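Long-range contacts in sensor-type histidine kinase PrrB (Mycobacterium tuberculosis, PDB 1YSR), which transfers phosphate from ATP to a protein histidine, probably as the sensor of the PrrB/PrrA two-component system, and is represented here by its ATP-binding domain: residues I80-N85 and A140-R145; S31-P36 and L66-A71. All coordinates share one frame; numbering follows the deposited sequence.

Contact 1: residues I80-N85 and A140-R145; sequences IAIDDN and ARLVLR
I80 and I82 pair with L144 and L142 as antiparallel, hydrogen-bonded neighbours. Each pair closes two backbone bonds, and these hold the strands tightly together. The I80 N to L144 O bond is 2.9 Å long and the I82 N to L142 O bond 2.8 Å. The four side chains share the buried, helix-facing side of the sheet. There I80 CB lies 4.2 Å from L144 CB, while I82 and L142 both reach A54 of helix 44-61.

On the other face A81, V143 and D83 are also buried; the opening to solvent is at R141, which is partly exposed. Its CG is anti to the backbone N (chi1 174°) and the chain stays extended to NE, running alongside D83. The guanidinium and carboxylate planes are 29° apart. R141 NH1 gives a salt bridge of 2.9 Å to the syn lone pair of D83 OD2, bent to 141° at the hydrogen. A81 CB lies under one guanidinium face, 3.2 Å from R141 NH1. R141 NE also forms a salt bridge with E133, and S135 binds D83 OD1.

At the end of the pairing, D84 N bonds A140 O at 2.8 Å. D84 OD1 receives A140 N from above the carboxylate plane at 3.1 Å and also binds G86 N. Two central strands joined over a helical layer are typical of the alpha/beta sandwich of the GHKL ATPase fold, shared by histidine kinases, gyrase B and Hsp90.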
loop_
_atom_site.group_PDB
_atom_site.type_symbol
_atom_site.label_atom_id
_atom_site.label_comp_id
_atom_site.label_asym_id
_atom_site.label_seq_id
_atom_site.Cartn_x
_atom_site.Cartn_y
_atom_site.Cartn_z
ATOM N N ILE A 80 15.240 0.656 -2.460
ATOM C CA ILE A 80 14.518 1.838 -2.014
ATOM C C ILE A 80 15.525 2.670 -1.216
ATOM O O ILE A 80 16.262 2.138 -0.399
ATOM C CB ILE A 80 13.393 1.415 -1.053
ATOM C CG1 ILE A 80 12.347 0.570 -1.815
ATOM C CG2 ILE A 80 12.714 2.649 -0.348
ATOM C CD1 ILE A 80 11.378 -0.185 -0.898
ATOM N N ALA A 81 15.576 3.970 -1.436
ATOM C CA ALA A 81 16.510 4.799 -0.636
ATOM C C ALA A 81 15.821 5.993 -0.073
ATOM O O ALA A 81 14.975 6.580 -0.750
ATOM C CB ALA A 81 17.710 5.265 -1.542
ATOM N N ILE A 82 16.144 6.329 1.174
ATOM C CA ILE A 82 15.611 7.559 1.782
ATOM C C ILE A 82 16.862 8.382 2.066
ATOM O O ILE A 82 17.708 7.994 2.916
ATOM C CB ILE A 82 14.820 7.283 3.090
ATOM C CG1 ILE A 82 13.595 6.362 2.795
ATOM C CG2 ILE A 82 14.351 8.537 3.652
ATOM C CD1 ILE A 82 13.714 4.939 3.279
ATOM N N ASP A 83 17.088 9.378 1.214
ATOM C CA ASP A 83 18.276 10.282 1.345
ATOM C C ASP A 83 17.929 11.577 2.077
ATOM O O ASP A 83 16.864 12.124 1.831
ATOM C CB ASP A 83 18.755 10.660 -0.083
ATOM C CG ASP A 83 19.633 9.622 -0.683
ATOM O OD1 ASP A 83 20.842 9.660 -0.391
ATOM O OD2 ASP A 83 19.122 8.788 -1.467
ATOM N N ASP A 84 18.767 12.070 2.997
ATOM C CA ASP A 84 18.428 13.319 3.686
ATOM C C ASP A 84 19.677 14.246 3.767
ATOM O O ASP A 84 20.808 13.807 3.495
ATOM C CB ASP A 84 17.782 13.096 5.073
ATOM C CG ASP A 84 18.772 12.530 6.092
ATOM O OD1 ASP A 84 19.761 13.209 6.452
ATOM O OD2 ASP A 84 18.595 11.384 6.539
ATOM N N ASN A 85 19.409 15.498 4.096
ATOM C CA ASN A 85 20.447 16.542 4.142
ATOM C C ASN A 85 20.746 16.869 5.612
ATOM O O ASN A 85 21.264 17.936 5.943
ATOM C CB ASN A 85 19.977 17.807 3.366
ATOM C CG ASN A 85 18.955 18.620 4.155
ATOM O OD1 ASN A 85 18.267 18.089 5.029
ATOM N ND2 ASN A 85 18.882 19.937 3.887
ATOM N N ALA A 140 22.054 11.203 5.950
ATOM C CA ALA A 140 22.014 9.756 5.859
ATOM C C ALA A 140 21.339 9.325 4.554
ATOM O O ALA A 140 20.475 10.042 4.040
ATOM C CB ALA A 140 21.244 9.231 7.047
ATOM N N ARG A 141 21.726 8.150 4.048
ATOM C CA ARG A 141 21.027 7.488 2.998
ATOM C C ARG A 141 20.681 6.098 3.581
ATOM O O ARG A 141 21.594 5.280 3.884
ATOM C CB ARG A 141 21.953 7.350 1.796
ATOM C CG ARG A 141 21.402 6.533 0.659
ATOM C CD ARG A 141 22.208 6.844 -0.626
ATOM N NE ARG A 141 22.185 5.691 -1.491
ATOM C CZ ARG A 141 21.308 5.529 -2.459
ATOM N NH1 ARG A 141 20.420 6.472 -2.690
ATOM N NH2 ARG A 141 21.344 4.432 -3.205
ATOM N N LEU A 142 19.393 5.853 3.802
ATOM C CA LEU A 142 18.975 4.540 4.264
ATOM C C LEU A 142 18.489 3.759 3.070
ATOM O O LEU A 142 17.598 4.221 2.344
ATOM C CB LEU A 142 17.838 4.680 5.282
ATOM C CG LEU A 142 17.078 3.451 5.830
ATOM C CD1 LEU A 142 17.942 2.429 6.327
ATOM C CD2 LEU A 142 16.249 3.966 6.954
ATOM N N VAL A 143 19.051 2.565 2.876
ATOM C CA VAL A 143 18.792 1.808 1.707
ATOM C C VAL A 143 18.163 0.492 2.088
ATOM O O VAL A 143 18.702 -0.249 2.902
ATOM C CB VAL A 143 20.058 1.496 0.858
ATOM C CG1 VAL A 143 19.597 0.897 -0.444
ATOM C CG2 VAL A 143 20.836 2.738 0.540
ATOM N N LEU A 144 17.010 0.204 1.506
ATOM C CA LEU A 144 16.354 -1.102 1.786
ATOM C C LEU A 144 16.438 -1.858 0.532
ATOM O O LEU A 144 16.001 -1.369 -0.484
ATOM C CB LEU A 144 14.884 -0.935 2.059
ATOM C CG LEU A 144 14.329 -0.180 3.220
ATOM C CD1 LEU A 144 13.096 -0.980 3.638
ATOM C CD2 LEU A 144 15.323 -0.069 4.317
ATOM N N ARG A 145 17.031 -3.041 0.569
ATOM C CA ARG A 145 17.165 -3.836 -0.625
ATOM C C ARG A 145 16.277 -5.074 -0.527
ATOM O O ARG A 145 16.519 -5.936 0.297
ATOM C CB ARG A 145 18.612 -4.232 -0.827
ATOM C CG ARG A 145 19.483 -3.077 -1.223
ATOM C CD ARG A 145 20.919 -3.506 -1.425
ATOM N NE ARG A 145 21.853 -2.609 -0.765
ATOM C CZ ARG A 145 22.346 -1.531 -1.345
ATOM N NH1 ARG A 145 21.967 -1.245 -2.573
ATOM N NH2 ARG A 145 23.196 -0.746 -0.718
#

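Contact 2: residues S31-P36 and L66-A71; sequences SLVPSP and LVQLSA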
loop_
_atom_site.group_PDB
_atom_site.type_symbol
_atom_site.label_atom_id
_atom_site.label_comp_id
_atom_site.label_asym_id
_atom_site.label_seq_id
_atom_site.Cartn_x
_atom_site.Cartn_y
_atom_site.Cartn_z
ATOM N N SER A 31 10.111 14.538 -1.308
ATOM C CA SER A 31 9.544 14.158 -2.557
ATOM C C SER A 31 10.100 12.834 -3.055
ATOM O O SER A 31 11.172 12.377 -2.635
ATOM C CB SER A 31 9.892 15.229 -3.603
ATOM O OG SER A 31 11.267 15.062 -3.947
ATOM N N LEU A 32 9.333 12.207 -3.934
ATOM C CA LEU A 32 9.804 11.068 -4.669
ATOM C C LEU A 32 10.489 11.593 -5.913
ATOM O O LEU A 32 9.817 12.242 -6.780
ATOM C CB LEU A 32 8.606 10.251 -5.131
ATOM C CG LEU A 32 8.946 9.131 -6.121
ATOM C CD1 LEU A 32 9.890 8.122 -5.441
ATOM C CD2 LEU A 32 7.678 8.435 -6.580
ATOM N N VAL A 33 11.766 11.250 -6.032
ATOM C CA VAL A 33 12.584 11.422 -7.218
ATOM C C VAL A 33 12.080 10.558 -8.390
ATOM O O VAL A 33 11.680 9.409 -8.182
ATOM C CB VAL A 33 13.989 10.979 -6.781
ATOM C CG1 VAL A 33 14.715 10.130 -7.804
ATOM C CG2 VAL A 33 14.792 12.162 -6.184
ATOM N N PRO A 34 12.141 11.068 -9.651
ATOM C CA PRO A 34 11.641 10.311 -10.799
ATOM C C PRO A 34 12.107 8.858 -10.759
ATOM O O PRO A 34 13.322 8.618 -10.694
ATOM C CB PRO A 34 12.308 11.043 -11.996
ATOM C CG PRO A 34 12.295 12.437 -11.589
ATOM C CD PRO A 34 12.698 12.371 -10.086
ATOM N N SER A 35 11.163 7.909 -10.737
ATOM C CA SER A 35 11.512 6.495 -10.546
ATOM C C SER A 35 10.610 5.616 -11.418
ATOM O O SER A 35 9.459 5.924 -11.572
ATOM C CB SER A 35 11.280 6.049 -9.087
ATOM O OG SER A 35 12.115 6.675 -8.103
ATOM N N PRO A 36 11.128 4.468 -11.896
ATOM C CA PRO A 36 10.229 3.583 -12.627
ATOM C C PRO A 36 9.287 2.997 -11.628
ATOM O O PRO A 36 9.628 2.925 -10.430
ATOM C CB PRO A 36 11.143 2.478 -13.118
ATOM C CG PRO A 36 12.305 2.447 -12.102
ATOM C CD PRO A 36 12.484 3.914 -11.759
ATOM N N LEU A 66 15.574 18.524 3.937
ATOM C CA LEU A 66 15.396 17.979 2.587
ATOM C C LEU A 66 15.544 16.439 2.682
ATOM O O LEU A 66 16.503 15.908 3.297
ATOM C CB LEU A 66 16.432 18.556 1.566
ATOM C CG LEU A 66 16.511 17.978 0.161
ATOM C CD1 LEU A 66 15.326 18.524 -0.635
ATOM C CD2 LEU A 66 17.839 18.510 -0.512
ATOM N N VAL A 67 14.553 15.765 2.121
ATOM C CA VAL A 67 14.499 14.305 1.996
ATOM C C VAL A 67 14.048 13.923 0.586
ATOM O O VAL A 67 13.101 14.528 0.041
ATOM C CB VAL A 67 13.484 13.697 3.021
ATOM C CG1 VAL A 67 13.254 12.194 2.729
ATOM C CG2 VAL A 67 13.967 13.945 4.458
ATOM N N GLN A 68 14.699 12.935 -0.010
ATOM C CA GLN A 68 14.306 12.422 -1.306
ATOM C C GLN A 68 14.167 10.949 -1.173
ATOM O O GLN A 68 15.113 10.270 -0.664
ATOM C CB GLN A 68 15.419 12.679 -2.344
ATOM C CG GLN A 68 15.532 14.183 -2.663
ATOM C CD GLN A 68 16.686 14.489 -3.628
ATOM O OE1 GLN A 68 17.552 13.635 -3.906
ATOM N NE2 GLN A 68 16.679 15.692 -4.152
ATOM N N LEU A 69 13.025 10.455 -1.645
ATOM C CA LEU A 69 12.748 9.016 -1.713
ATOM C C LEU A 69 13.025 8.565 -3.150
ATOM O O LEU A 69 12.735 9.283 -4.126
ATOM C CB LEU A 69 11.274 8.775 -1.407
ATOM C CG LEU A 69 10.801 9.422 -0.104
ATOM C CD1 LEU A 69 9.254 9.195 0.201
ATOM C CD2 LEU A 69 11.725 9.044 1.130
ATOM N N SER A 70 13.520 7.349 -3.298
ATOM C CA SER A 70 13.696 6.784 -4.640
ATOM C C SER A 70 13.540 5.282 -4.656
ATOM O O SER A 70 13.730 4.644 -3.640
ATOM C CB SER A 70 15.048 7.127 -5.221
ATOM O OG SER A 70 16.128 6.742 -4.386
ATOM N N ALA A 71 13.273 4.743 -5.846
ATOM C CA ALA A 71 13.252 3.298 -6.070
ATOM C C ALA A 71 13.892 3.032 -7.409
ATOM O O ALA A 71 13.546 3.677 -8.434
ATOM C CB ALA A 71 11.809 2.778 -6.058
HETATM O O HOH W 1 12.641 16.583 -1.902
HETATM O O HOH W 2 14.947 6.100 -9.312
#
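S31 and L32 run parallel to Q68 and L69, and three backbone bonds join the strands. L69 N donates to S31 O at 2.8 Å, almost straight at 174°. V33 N carries the pairing one residue past the strand with a 2.9 Å bond to L69 O. The bond from S31 N to V67 O is longer, 3.3 Å.

Beyond V33 the chain stops pairing by its backbone, and a side chain takes over. S35 OG accepts the amide of A71, with A71 N to S35 OG at 3.2 Å. The same hydroxyl donates to V33 O at 2.8 Å. One oxygen therefore links the segment after the strand to V33 and to strand 66-74. With OG anti to the carbonyl carbon (chi1 -65°), the hydroxyl extends toward that strand.

The side chains add van der Waals contacts. L32 CD1 lies over the backbone of L69, 3.3 Å from L69 O, and also touches L69 CB. V33 CG2 rests against the extended side chain of Q68, 3.9 Å from Q68 CB, and V33 CG1 meets S70 CB. P36 brings its CD to A71 O.

Two waters bridge the edges of the contact. Water 1 links S31 OG to V67 O. Water 2 donates to A71 O at 2.9 Å and only weakly to P34 O.

Further out, L32 packs on L14 and D15 of helix 10-24, while L69 touches A18 and A71 touches L14 of the same helix. P36 O binds T11 OG1, and its ring packs on R23 of a neighbouring subunit. On its other side, strand 66-74 pairs with strand 77-84. The contact thus sets 29-32, an end strand of the sheet within this chain, beside strand 66-74, with helix 10-24 packed on the face bearing L32 and L69.

Overall arrangement
Contacts 1 and 2 belong to one mixed sheet, with centres about 10 Å apart. Its strand order is 29-32, 66-74, 77-84, 140-147, 129-134. The inner strands 66-74 and 77-84 follow each other in the chain and join the two contacts. D83 N lies 2.9 Å from Q68 O and N85 OD1 2.9 Å from L66 N, both probable hydrogen bonds. I82 CG1 packs on L69 CD2 at 3.7 Å, on the helix side. Contact 1 is near the centre of the chain; contact 2 lies toward the sheet edge. D84, N85 and G86 fit the start of the G1 box (DxGxG) of histidine kinases, where the aspartate usually contacts adenine, so contact 1 probably borders the ATP pocket.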